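PDB 2JEN: endo-beta-1,4-glucanase from Bacillus licheniformis, which probably hydrolyses internal beta-1,4-glucosidic bonds of xyloglucan and related plant cell wall glucans, as a family 12 glycoside hydrolase. Local coordinates for residues N129-A134 / N162-P167; D137-N142 / V235-F240; P152-M157 / G196-S201. The protein carries 1 engineered substitution. All coordinates share one frame; numbering follows the deposited sequence. Where two conformers were deposited one is given.

In the fold
Along the chain, 129-134 opens strand 131-141, and contact 1 closes a loop of 27 residues by pairing it with the end of strand 154-163. Further along the same strand, 137-142 waits for 235-240, so contact 2 closes a loop of 92 residues. Contact 3, which joins 152-157 to 196-201 across 38 residues, is nested inside that loop. Contact 1 crosses both of the others, its segments alternating with theirs. Together they line up strands 234-244, 131-141, 154-163 and 195-204 as successive neighbours in one sheet, the first two pairings antiparallel and the last parallel. Contacts 2 and 3 share a bound glucose, while contact 1 meets other sugars.

Contact 1 of 3, residues N129-A134 / N162-P167; sequences NGTYNA and NTNAGP. With XYS (alpha-D-xylopyranose), chain C; GLC (alpha-D-glucopyranose), chain B; GLC (alpha-D-glucopyranose), chain D.
The carbonyl oxygen of Thr-163 is gripped twice by the facing strand: Tyr-132 N donates to Thr-163 O at 3.1 Å, lying in the carbonyl plane, and the CA-H of Thr-131 points at the same oxygen. Thr-163 N returns a bond of 2.9 Å to Tyr-132 O, completing an antiparallel hydrogen-bonded pair. The two side chains meet on one face of the sheet, where Thr-163 CB sits over the phenol ring of Tyr-132, 3.7 Å from its centroid, in a CH-pi contact. That ring is brought under the threonine because CG of Tyr-132 stands between the backbone N and carbonyl carbon (chi1 58°). Thr-163 OG1 turns to Asn-161. Beyond the strand end, Asn-164 ND2 reaches back to Gly-130 O at 3.0 Å, with the oxygen in its amide plane. Asn-162 OD1 accepts from Ala-165 N at 3.0 Å, an Asx motif that shapes the turn presenting Gly-166 to the glycan. There Gly-166 O receives a 2.6 Å bond from O2 of the chain B glucose, and a water joins Thr-131 OG1 to O4 of the chain C xylose. Strand 131-141 is flanked on its other edge by strand 234-244, Asn-133 pairing through its backbone with Glu-243 and Thr-131 with Phe-245 and Gly-246 in the loop just after that strand, while Tyr-132 packs on Ile-126 of strand 118-128 in the second sheet.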
loop_
_atom_site.group_PDB
_atom_site.type_symbol
_atom_site.label_atom_id
_atom_site.label_comp_id
_atom_site.label_asym_id
_atom_site.label_seq_id
_atom_site.Cartn_x
_atom_site.Cartn_y
_atom_site.Cartn_z
ATOM N N ASN A 129 0.420 -1.033 21.126
ATOM C CA ASN A 129 -0.432 -1.895 21.909
ATOM C C ASN A 129 0.038 -3.333 21.844
ATOM O O ASN A 129 1.118 -3.597 21.303
ATOM C CB ASN A 129 -1.897 -1.712 21.521
ATOM C CG ASN A 129 -2.185 -2.094 20.099
ATOM O OD1 ASN A 129 -1.481 -2.900 19.490
ATOM N ND2 ASN A 129 -3.230 -1.491 19.539
ATOM N N GLY A 130 -0.692 -4.276 22.414
ATOM C CA GLY A 130 -0.308 -5.658 22.363
ATOM C C GLY A 130 0.823 -6.038 23.311
ATOM O O GLY A 130 0.895 -5.558 24.446
ATOM N N THR A 131 1.676 -6.935 22.848
ATOM C CA THR A 131 2.637 -7.663 23.647
ATOM C C THR A 131 3.984 -7.581 22.955
ATOM O O THR A 131 4.106 -8.040 21.790
ATOM C CB THR A 131 2.203 -9.126 23.806
ATOM O OG1 THR A 131 0.925 -9.148 24.474
ATOM C CG2 THR A 131 3.238 -9.909 24.647
ATOM N N TYR A 132 4.977 -7.036 23.647
ATOM C CA TYR A 132 6.282 -6.744 23.049
ATOM C C TYR A 132 7.262 -6.494 24.165
ATOM O O TYR A 132 6.884 -6.323 25.320
ATOM C CB TYR A 132 6.194 -5.535 22.104
ATOM C CG TYR A 132 5.700 -4.276 22.762
ATOM C CD1 TYR A 132 6.566 -3.422 23.423
ATOM C CD2 TYR A 132 4.342 -3.958 22.781
ATOM C CE1 TYR A 132 6.099 -2.290 24.062
ATOM C CE2 TYR A 132 3.876 -2.836 23.406
ATOM C CZ TYR A 132 4.739 -2.012 24.053
ATOM O OH TYR A 132 4.293 -0.860 24.679
ATOM N N ASN A 133 8.526 -6.387 23.798
ATOM C CA ASN A 133 9.578 -5.888 24.694
ATOM C C ASN A 133 10.497 -4.930 23.948
ATOM O O ASN A 133 10.311 -4.686 22.738
ATOM C CB ASN A 133 10.348 -7.073 25.307
ATOM C CG ASN A 133 11.090 -7.906 24.321
ATOM O OD1 ASN A 133 11.610 -7.378 23.330
ATOM N ND2 ASN A 133 11.201 -9.213 24.597
ATOM N N ALA A 134 11.428 -4.321 24.683
ATOM C CA ALA A 134 12.569 -3.653 24.101
ATOM C C ALA A 134 13.773 -4.272 24.788
ATOM O O ALA A 134 13.854 -4.238 26.036
ATOM C CB ALA A 134 12.532 -2.151 24.303
ATOM N N ASN A 162 9.260 -4.474 29.241
ATOM C CA ASN A 162 8.451 -5.681 29.128
ATOM C C ASN A 162 7.010 -5.231 29.121
ATOM O O ASN A 162 6.544 -4.636 30.120
ATOM C CB ASN A 162 8.695 -6.650 30.314
ATOM C CG ASN A 162 7.949 -7.924 30.186
ATOM O OD1 ASN A 162 7.305 -8.175 29.159
ATOM N ND2 ASN A 162 7.946 -8.732 31.258
ATOM N N THR A 163 6.283 -5.472 28.026
ATOM C CA THR A 163 4.880 -5.140 27.946
ATOM C C THR A 163 4.086 -6.396 27.662
ATOM O O THR A 163 3.965 -6.861 26.529
ATOM C CB THR A 163 4.625 -4.039 26.905
ATOM O OG1 THR A 163 5.347 -2.858 27.305
ATOM C CG2 THR A 163 3.126 -3.709 26.817
ATOM N N ASN A 164 3.588 -6.990 28.746
ATOM C CA ASN A 164 2.729 -8.168 28.731
ATOM C C ASN A 164 3.441 -9.452 28.357
ATOM O O ASN A 164 2.787 -10.471 28.119
ATOM C CB ASN A 164 1.472 -7.972 27.875
ATOM C CG ASN A 164 0.658 -6.784 28.298
ATOM O OD1 ASN A 164 0.320 -6.655 29.479
ATOM N ND2 ASN A 164 0.321 -5.910 27.349
ATOM N N ALA A 165 4.764 -9.413 28.307
ATOM C CA ALA A 165 5.526 -10.578 27.876
ATOM C C ALA A 165 6.242 -11.251 29.024
ATOM O O ALA A 165 6.060 -10.896 30.201
ATOM C CB ALA A 165 6.546 -10.214 26.729
ATOM N N GLY A 166 7.022 -12.260 28.678
ATOM C CA GLY A 166 7.866 -12.938 29.643
ATOM C C GLY A 166 8.916 -13.737 28.910
ATOM O O GLY A 166 8.742 -14.073 27.743
ATOM N N PRO A 167 10.039 -14.007 29.565
ATOM C CA PRO A 167 11.184 -14.567 28.930
ATOM C C PRO A 167 11.199 -16.084 28.870
ATOM O O PRO A 167 10.336 -16.765 29.468
ATOM C CB PRO A 167 12.327 -14.053 29.806
ATOM C CG PRO A 167 11.728 -14.104 31.169
ATOM C CD PRO A 167 10.331 -13.600 30.954
HETATM C C1 XYS C . 5.330 -14.844 27.181
HETATM C C2 XYS C . 4.032 -14.882 27.946
HETATM C C3 XYS C . 2.865 -14.723 26.996
HETATM C C4 XYS C . 3.061 -13.457 26.181
HETATM C C5 XYS C . 4.417 -13.538 25.507
HETATM O O2 XYS C . 3.924 -16.110 28.678
HETATM O O3 XYS C . 1.634 -14.689 27.705
HETATM O O4 XYS C . 2.069 -13.421 25.166
HETATM O O5 XYS C . 5.473 -13.660 26.458
HETATM C C1 GLC B . 10.133 -16.261 24.667
HETATM C C2 GLC B . 10.982 -15.078 25.066
HETATM C C3 GLC B . 11.804 -14.563 23.909
HETATM C C4 GLC B . 12.535 -15.686 23.170
HETATM C C5 GLC B . 11.550 -16.837 22.905
HETATM C C6 GLC B . 12.275 -18.030 22.288
HETATM O O2 GLC B . 10.138 -14.035 25.506
HETATM O O3 GLC B . 12.750 -13.651 24.404
HETATM O O4 GLC B . 13.120 -15.178 21.971
HETATM O O5 GLC B . 10.986 -17.266 24.123
HETATM O O6 GLC B . 11.308 -18.935 21.752
HETATM C C1 GLC D . 6.733 -19.635 27.019
HETATM C C2 GLC D . 8.025 -20.182 26.449
HETATM C C3 GLC D . 9.112 -19.111 26.374
HETATM C C4 GLC D . 8.579 -17.843 25.699
HETATM C C5 GLC D . 7.294 -17.417 26.386
HETATM C C6 GLC D . 6.655 -16.200 25.701
HETATM O O1 GLC D . 5.705 -20.591 26.819
HETATM O O2 GLC D . 8.511 -21.200 27.310
HETATM O O3 GLC D . 10.245 -19.584 25.683
HETATM O O4 GLC D . 9.507 -16.780 25.860
HETATM O O5 GLC D . 6.352 -18.479 26.297
HETATM O O6 GLC D . 5.393 -15.975 26.323
HETATM O O HOH W 1 0.255 -11.404 25.950
HETATM O O HOH W 2 5.552 0.407 26.768
#

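Contact 2 of 3, residues D137-N142 / V235-F240; sequences DIWLHN and VSSVEF. With GLC (alpha-D-glucopyranose), chain E.
Trp-139 meets Glu-239 diagonally across the antiparallel strands, the indole turning the edge at CD1 toward the carboxylate, 3.3 Å from Glu-239 OE2. The ring and carboxylate planes are 67° apart, and OE2 is also hydrogen-bonded to His-97 ND1, probably restraining the carboxylate. Asp-137 lies on the same face of the sheet, its CG over one face of the indole near the rim. With CG anti to the backbone N (chi1 -156°), its OD2 is brought to 3.2 Å from C5 of the chain E glucose. A water accepts from Trp-139 NE1 at 3.2 Å. Sitting between the two acids, it lies 2.7 Å from Asp-137 OD2 and meets Glu-239 OE1, which probably eases their like charges. The backbones of Asp-137 and Glu-239 share two hydrogen bonds. Next to Trp-139 the register slips: its carbonyl oxygen takes Ser-236 N at 2.8 Å and Ser-237 N only weakly. Ser-236 OG is hydrogen-bonded to ND1 of His-141 at 2.7 Å. On the opposite face Ile-138 and Leu-140 pack against Val-235, on the side of strand 118-128. Ser-236 and Ser-237, both facing Trp-139, form a classic beta bulge in the sheet carrying the glycan-binding cleft of a family 12 beta-sandwich.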
loop_
_atom_site.group_PDB
_atom_site.type_symbol
_atom_site.label_atom_id
_atom_site.label_comp_id
_atom_site.label_asym_id
_atom_site.label_seq_id
_atom_site.Cartn_x
_atom_site.Cartn_y
_atom_site.Cartn_z
ATOM N N ASP A 137 20.037 -8.033 22.653
ATOM C CA ASP A 137 20.313 -9.454 22.371
ATOM C C ASP A 137 21.777 -9.564 22.033
ATOM O O ASP A 137 22.258 -8.924 21.079
ATOM C CB ASP A 137 19.447 -9.965 21.215
ATOM C CG ASP A 137 19.221 -11.456 21.207
ATOM O OD1 ASP A 137 19.251 -12.129 22.255
ATOM O OD2 ASP A 137 18.923 -11.986 20.144
ATOM N N ILE A 138 22.522 -10.265 22.891
ATOM C CA ILE A 138 23.958 -10.399 22.771
ATOM C C ILE A 138 24.267 -11.854 22.465
ATOM O O ILE A 138 23.834 -12.749 23.188
ATOM C CB ILE A 138 24.638 -9.964 24.081
ATOM C CG1 ILE A 138 24.311 -8.506 24.444
ATOM C CG2 ILE A 138 26.154 -10.194 24.032
ATOM C CD1 ILE A 138 23.585 -8.301 25.717
ATOM N N TRP A 139 24.969 -12.109 21.360
ATOM C CA TRP A 139 25.268 -13.449 20.902
ATOM C C TRP A 139 26.710 -13.795 21.191
ATOM O O TRP A 139 27.599 -12.961 20.994
ATOM C CB TRP A 139 25.030 -13.581 19.410
ATOM C CG TRP A 139 23.620 -13.493 19.001
ATOM C CD1 TRP A 139 23.020 -12.491 18.266
ATOM C CD2 TRP A 139 22.611 -14.476 19.252
ATOM N NE1 TRP A 139 21.696 -12.803 18.071
ATOM C CE2 TRP A 139 21.427 -14.025 18.662
ATOM C CE3 TRP A 139 22.598 -15.702 19.916
ATOM C CZ2 TRP A 139 20.269 -14.750 18.710
ATOM C CZ3 TRP A 139 21.444 -16.421 19.947
ATOM C CH2 TRP A 139 20.291 -15.962 19.351
ATOM N N LEU A 140 26.927 -15.037 21.644
ATOM C CA LEU A 140 28.267 -15.551 21.888
ATOM C C LEU A 140 28.469 -16.864 21.150
ATOM O O LEU A 140 27.531 -17.620 20.905
ATOM C CB LEU A 140 28.513 -15.743 23.397
ATOM C CG LEU A 140 28.365 -14.495 24.260
ATOM C CD1 LEU A 140 26.983 -14.299 24.843
ATOM C CD2 LEU A 140 29.451 -14.490 25.362
ATOM N N HIS A 141 29.731 -17.098 20.787
ATOM C CA HIS A 141 30.178 -18.313 20.112
ATOM C C HIS A 141 31.465 -18.800 20.753
ATOM O O HIS A 141 32.160 -18.046 21.426
ATOM C CB HIS A 141 30.483 -18.043 18.639
ATOM C CG HIS A 141 29.287 -17.770 17.771
ATOM N ND1 HIS A 141 28.731 -16.505 17.623
ATOM C CD2 HIS A 141 28.621 -18.585 16.925
ATOM C CE1 HIS A 141 27.731 -16.595 16.747
ATOM N NE2 HIS A 141 27.656 -17.841 16.304
ATOM N N ASN A 142 31.822 -20.049 20.461
ATOM C CA ASN A 142 33.187 -20.504 20.753
ATOM C C ASN A 142 34.212 -19.982 19.737
ATOM O O ASN A 142 35.426 -19.756 20.058
ATOM C CB ASN A 142 33.267 -22.026 20.763
ATOM C CG ASN A 142 32.656 -22.607 21.894
ATOM O OD1 ASN A 142 32.848 -22.155 23.014
ATOM N ND2 ASN A 142 31.970 -23.727 21.666
ATOM N N VAL A 235 32.189 -12.702 22.482
ATOM C CA VAL A 235 31.007 -11.931 22.148
ATOM C C VAL A 235 31.048 -11.616 20.649
ATOM O O VAL A 235 32.018 -11.059 20.139
ATOM C CB VAL A 235 30.892 -10.658 22.987
ATOM C CG1 VAL A 235 29.660 -9.842 22.585
ATOM C CG2 VAL A 235 30.928 -10.968 24.504
ATOM N N SER A 236 29.999 -12.026 19.940
ATOM C CA SER A 236 29.908 -11.912 18.491
ATOM C C SER A 236 29.067 -10.722 18.022
ATOM O O SER A 236 29.267 -10.239 16.925
ATOM C CB SER A 236 29.299 -13.174 17.912
ATOM O OG SER A 236 30.013 -14.300 18.344
ATOM N N SER A 237 28.135 -10.288 18.851
ATOM C CA SER A 237 27.095 -9.327 18.447
ATOM C C SER A 237 26.531 -8.648 19.659
ATOM O O SER A 237 26.340 -9.298 20.689
ATOM C CB SER A 237 25.995 -10.160 17.733
ATOM O OG SER A 237 24.898 -9.403 17.309
ATOM N N VAL A 238 26.165 -7.360 19.521
ATOM C CA VAL A 238 25.245 -6.678 20.414
ATOM C C VAL A 238 24.175 -6.077 19.528
ATOM O O VAL A 238 24.476 -5.300 18.612
ATOM C CB VAL A 238 25.919 -5.595 21.264
ATOM C CG1 VAL A 238 24.909 -4.791 22.047
ATOM C CG2 VAL A 238 26.976 -6.233 22.191
ATOM N N GLU A 239 22.949 -6.475 19.802
ATOM C CA GLU A 239 21.779 -6.028 19.056
ATOM C C GLU A 239 20.808 -5.373 20.017
ATOM O O GLU A 239 20.788 -5.723 21.208
ATOM C CB GLU A 239 21.084 -7.209 18.359
ATOM C CG GLU A 239 22.032 -8.132 17.652
ATOM C CD GLU A 239 21.409 -9.239 16.848
ATOM O OE1 GLU A 239 20.172 -9.376 16.826
ATOM O OE2 GLU A 239 22.198 -10.000 16.237
ATOM N N PHE A 240 19.979 -4.462 19.539
ATOM C CA PHE A 240 18.917 -3.881 20.354
ATOM C C PHE A 240 17.676 -3.804 19.499
ATOM O O PHE A 240 17.721 -3.288 18.376
ATOM C CB PHE A 240 19.260 -2.479 20.837
ATOM C CG PHE A 240 18.157 -1.839 21.641
ATOM C CD1 PHE A 240 17.267 -0.985 21.048
ATOM C CD2 PHE A 240 17.991 -2.142 22.985
ATOM C CE1 PHE A 240 16.223 -0.437 21.782
ATOM C CE2 PHE A 240 16.959 -1.621 23.708
ATOM C CZ PHE A 240 16.080 -0.746 23.115
HETATM C C1 GLC E . 16.171 -14.728 22.101
HETATM C C2 GLC E . 16.252 -16.022 21.294
HETATM C C3 GLC E . 16.971 -15.737 20.002
HETATM C C4 GLC E . 16.164 -14.711 19.214
HETATM C C5 GLC E . 16.093 -13.470 20.114
HETATM C C6 GLC E . 15.474 -12.236 19.446
HETATM O O1 GLC E . 15.574 -14.902 23.355
HETATM O O2 GLC E . 16.979 -17.071 21.893
HETATM O O3 GLC E . 17.167 -17.015 19.396
HETATM O O4 GLC E . 16.834 -14.356 18.025
HETATM O O5 GLC E . 15.414 -13.813 21.314
HETATM O O6 GLC E . 14.191 -12.509 18.925
HETATM O O HOH W 3 18.795 -11.697 17.417
#

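Contact 3 of 3, residues P152-M157 / G196-S201; sequences PTDAIM and GWNVFS. Engineered in segment 152-157: Ala-155 (natural residue Glu). With GLC (alpha-D-glucopyranose), chain E; XYS (alpha-D-xylopyranose), chain F.
Trp-197 rests with its six-membered ring beside Pro-152, CZ3 lying 3.8 Å from Pro-152 CD, while its CD1 corner approaches CB of Ala-155. Its CG sits between the backbone N and carbonyl carbon (chi1 43°), a torsion that turns the NE1 edge of the indole to the bound sugar. NE1 of Trp-197 then donates to O2 of the chain E glucose at 3.1 Å, with that oxygen in the ring plane, and gives a weaker bond to O3. A leucine in place of Trp-197 has no side-chain N-H to give, and the glucose would probably be held less firmly at O2, with a gap opened beside Pro-152. On the same face Met-157 SD lies against O1 of the chain E glucose at 2.8 Å, a notably short approach, with CE reaching past it toward O5, and its CG packs on Val-199 CG2. Ala-155 is an engineered residue, natural Glu, and its small side chain faces the cleft.

These groups are set by the parallel pairing behind them. Ala-155 N donates to Asn-198 O at 2.8 Å, Phe-200 N to Ala-155 O, and Met-157 N to Phe-200 O. On the reverse face Asn-198 ND2 bonds to Asp-154 OD2 at 2.9 Å, coming from above the carboxylate plane, and Phe-200 turns its ring edge to the same oxygen. Asp-154 OD1 takes the hydroxyl proton of Thr-153 and forms a salt bridge with Lys-233. Farther out, Ile-156 and Phe-200 meet Leu-222 of helix 215-225, and Trp-197 stands edge-to-face with Trp-139.

The two faces thus differ in chemistry. The salt bridge from Lys-233 and the hydrogen bonds from Asn-198 and Thr-153 probably offset the Asp-154 charge away from the sugar, while the cleft face meets the glucose with an indole N-H, a thioether and aliphatic carbon.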
loop_
_atom_site.group_PDB
_atom_site.type_symbol
_atom_site.label_atom_id
_atom_site.label_comp_id
_atom_site.label_asym_id
_atom_site.label_seq_id
_atom_site.Cartn_x
_atom_site.Cartn_y
_atom_site.Cartn_z
ATOM N N PRO A 152 25.076 -19.955 17.507
ATOM C CA PRO A 152 25.627 -19.467 18.771
ATOM C C PRO A 152 25.617 -20.518 19.863
ATOM O O PRO A 152 24.842 -21.486 19.811
ATOM C CB PRO A 152 24.694 -18.315 19.140
ATOM C CG PRO A 152 24.137 -17.867 17.855
ATOM C CD PRO A 152 23.954 -19.115 17.052
ATOM N N THR A 153 26.444 -20.271 20.866
ATOM C CA THR A 153 26.428 -21.089 22.067
ATOM C C THR A 153 25.576 -20.497 23.192
ATOM O O THR A 153 25.063 -21.225 24.058
ATOM C CB THR A 153 27.865 -21.319 22.600
ATOM O OG1 THR A 153 28.478 -20.055 22.817
ATOM C CG2 THR A 153 28.678 -22.115 21.603
ATOM N N ASP A 154 25.424 -19.182 23.211
ATOM C CA ASP A 154 24.724 -18.485 24.258
ATOM C C ASP A 154 24.145 -17.182 23.722
ATOM O O ASP A 154 24.709 -16.558 22.826
ATOM C CB ASP A 154 25.677 -18.081 25.399
ATOM C CG ASP A 154 26.477 -19.238 25.973
ATOM O OD1 ASP A 154 27.529 -19.571 25.405
ATOM O OD2 ASP A 154 26.042 -19.821 26.995
ATOM N N ALA A 155 23.027 -16.809 24.316
ATOM C CA ALA A 155 22.388 -15.527 24.146
ATOM C C ALA A 155 22.203 -14.880 25.501
ATOM O O ALA A 155 21.763 -15.552 26.451
ATOM C CB ALA A 155 21.037 -15.662 23.468
ATOM N N ILE A 156 22.474 -13.571 25.581
ATOM C CA ILE A 156 22.143 -12.771 26.738
ATOM C C ILE A 156 21.150 -11.703 26.296
ATOM O O ILE A 156 21.403 -11.025 25.307
ATOM C CB ILE A 156 23.386 -12.128 27.338
ATOM C CG1 ILE A 156 24.387 -13.187 27.761
ATOM C CG2 ILE A 156 23.009 -11.179 28.471
ATOM C CD1 ILE A 156 25.778 -12.549 28.128
ATOM N N MET A 157 20.033 -11.592 26.982
ATOM C CA MET A 157 19.049 -10.575 26.702
ATOM C C MET A 157 18.949 -9.610 27.874
ATOM O O MET A 157 18.984 -10.017 29.046
ATOM C CB MET A 157 17.683 -11.192 26.479
ATOM C CG MET A 157 17.657 -12.244 25.436
ATOM S SD MET A 157 15.984 -12.578 24.893
ATOM C CE MET A 157 15.700 -11.205 23.756
ATOM N N GLY A 196 21.817 -25.170 19.448
ATOM C CA GLY A 196 21.004 -24.572 20.495
ATOM C C GLY A 196 21.889 -23.844 21.445
ATOM O O GLY A 196 23.075 -24.120 21.556
ATOM N N TRP A 197 21.295 -22.896 22.144
ATOM C CA TRP A 197 22.051 -22.002 22.992
ATOM C C TRP A 197 21.389 -21.793 24.341
ATOM O O TRP A 197 20.184 -21.761 24.461
ATOM C CB TRP A 197 22.291 -20.654 22.301
ATOM C CG TRP A 197 21.097 -20.099 21.572
ATOM C CD1 TRP A 197 20.122 -19.264 22.047
ATOM C CD2 TRP A 197 20.793 -20.321 20.202
ATOM N NE1 TRP A 197 19.221 -18.999 21.056
ATOM C CE2 TRP A 197 19.605 -19.649 19.920
ATOM C CE3 TRP A 197 21.387 -21.082 19.205
ATOM C CZ2 TRP A 197 19.003 -19.689 18.650
ATOM C CZ3 TRP A 197 20.807 -21.118 17.941
ATOM C CH2 TRP A 197 19.619 -20.423 17.685
ATOM N N ASN A 198 22.217 -21.600 25.362
ATOM C CA ASN A 198 21.710 -21.050 26.605
ATOM C C ASN A 198 21.130 -19.682 26.345
ATOM O O ASN A 198 21.650 -18.943 25.499
ATOM C CB ASN A 198 22.835 -20.960 27.603
ATOM C CG ASN A 198 23.493 -22.301 27.827
ATOM O OD1 ASN A 198 22.809 -23.244 28.234
ATOM N ND2 ASN A 198 24.769 -22.428 27.470
ATOM N N VAL A 199 20.102 -19.306 27.121
ATOM C CA VAL A 199 19.583 -17.950 27.066
ATOM C C VAL A 199 19.457 -17.442 28.504
ATOM O O VAL A 199 18.764 -18.028 29.346
ATOM C CB VAL A 199 18.265 -17.851 26.247
ATOM C CG1 VAL A 199 17.173 -18.805 26.731
ATOM C CG2 VAL A 199 17.808 -16.368 26.186
ATOM N N PHE A 200 20.129 -16.332 28.751
ATOM C CA PHE A 200 20.144 -15.668 30.011
ATOM C C PHE A 200 19.482 -14.309 29.838
ATOM O O PHE A 200 19.991 -13.487 29.046
ATOM C CB PHE A 200 21.572 -15.452 30.508
ATOM C CG PHE A 200 22.405 -16.707 30.534
ATOM C CD1 PHE A 200 22.334 -17.571 31.598
ATOM C CD2 PHE A 200 23.295 -16.983 29.514
ATOM C CE1 PHE A 200 23.117 -18.712 31.609
ATOM C CE2 PHE A 200 24.103 -18.100 29.540
ATOM C CZ PHE A 200 24.015 -18.976 30.614
ATOM N N SER A 201 18.358 -14.114 30.495
ATOM C CA SER A 201 17.577 -12.868 30.334
ATOM C C SER A 201 17.572 -12.080 31.612
ATOM O O SER A 201 17.334 -12.626 32.682
ATOM C CB SER A 201 16.126 -13.145 29.917
ATOM O OG SER A 201 16.083 -13.932 28.724
HETATM C C1 GLC E . 16.171 -14.728 22.101
HETATM C C2 GLC E . 16.252 -16.022 21.294
HETATM C C3 GLC E . 16.971 -15.737 20.002
HETATM C C4 GLC E . 16.164 -14.711 19.214
HETATM C C5 GLC E . 16.093 -13.470 20.114
HETATM C C6 GLC E . 15.474 -12.236 19.446
HETATM O O1 GLC E . 15.574 -14.902 23.355
HETATM O O2 GLC E . 16.979 -17.071 21.893
HETATM O O3 GLC E . 17.167 -17.015 19.396
HETATM O O4 GLC E . 16.834 -14.356 18.025
HETATM O O5 GLC E . 15.414 -13.813 21.314
HETATM O O6 GLC E . 14.191 -12.509 18.925
HETATM C C1 XYS F . 16.269 -20.852 15.722
HETATM C C2 XYS F . 15.471 -21.729 14.825
HETATM C C3 XYS F . 14.003 -21.507 15.150
HETATM C C4 XYS F . 13.723 -21.816 16.612
HETATM C C5 XYS F . 14.679 -21.003 17.478
HETATM O O2 XYS F . 15.676 -21.328 13.485
HETATM O O3 XYS F . 13.203 -22.291 14.281
HETATM O O4 XYS F . 12.389 -21.442 16.871
HETATM O O5 XYS F . 16.007 -21.213 17.005
HETATM O O HOH W 4 24.627 -24.134 19.031
HETATM O O HOH W 5 25.571 -23.935 23.824
#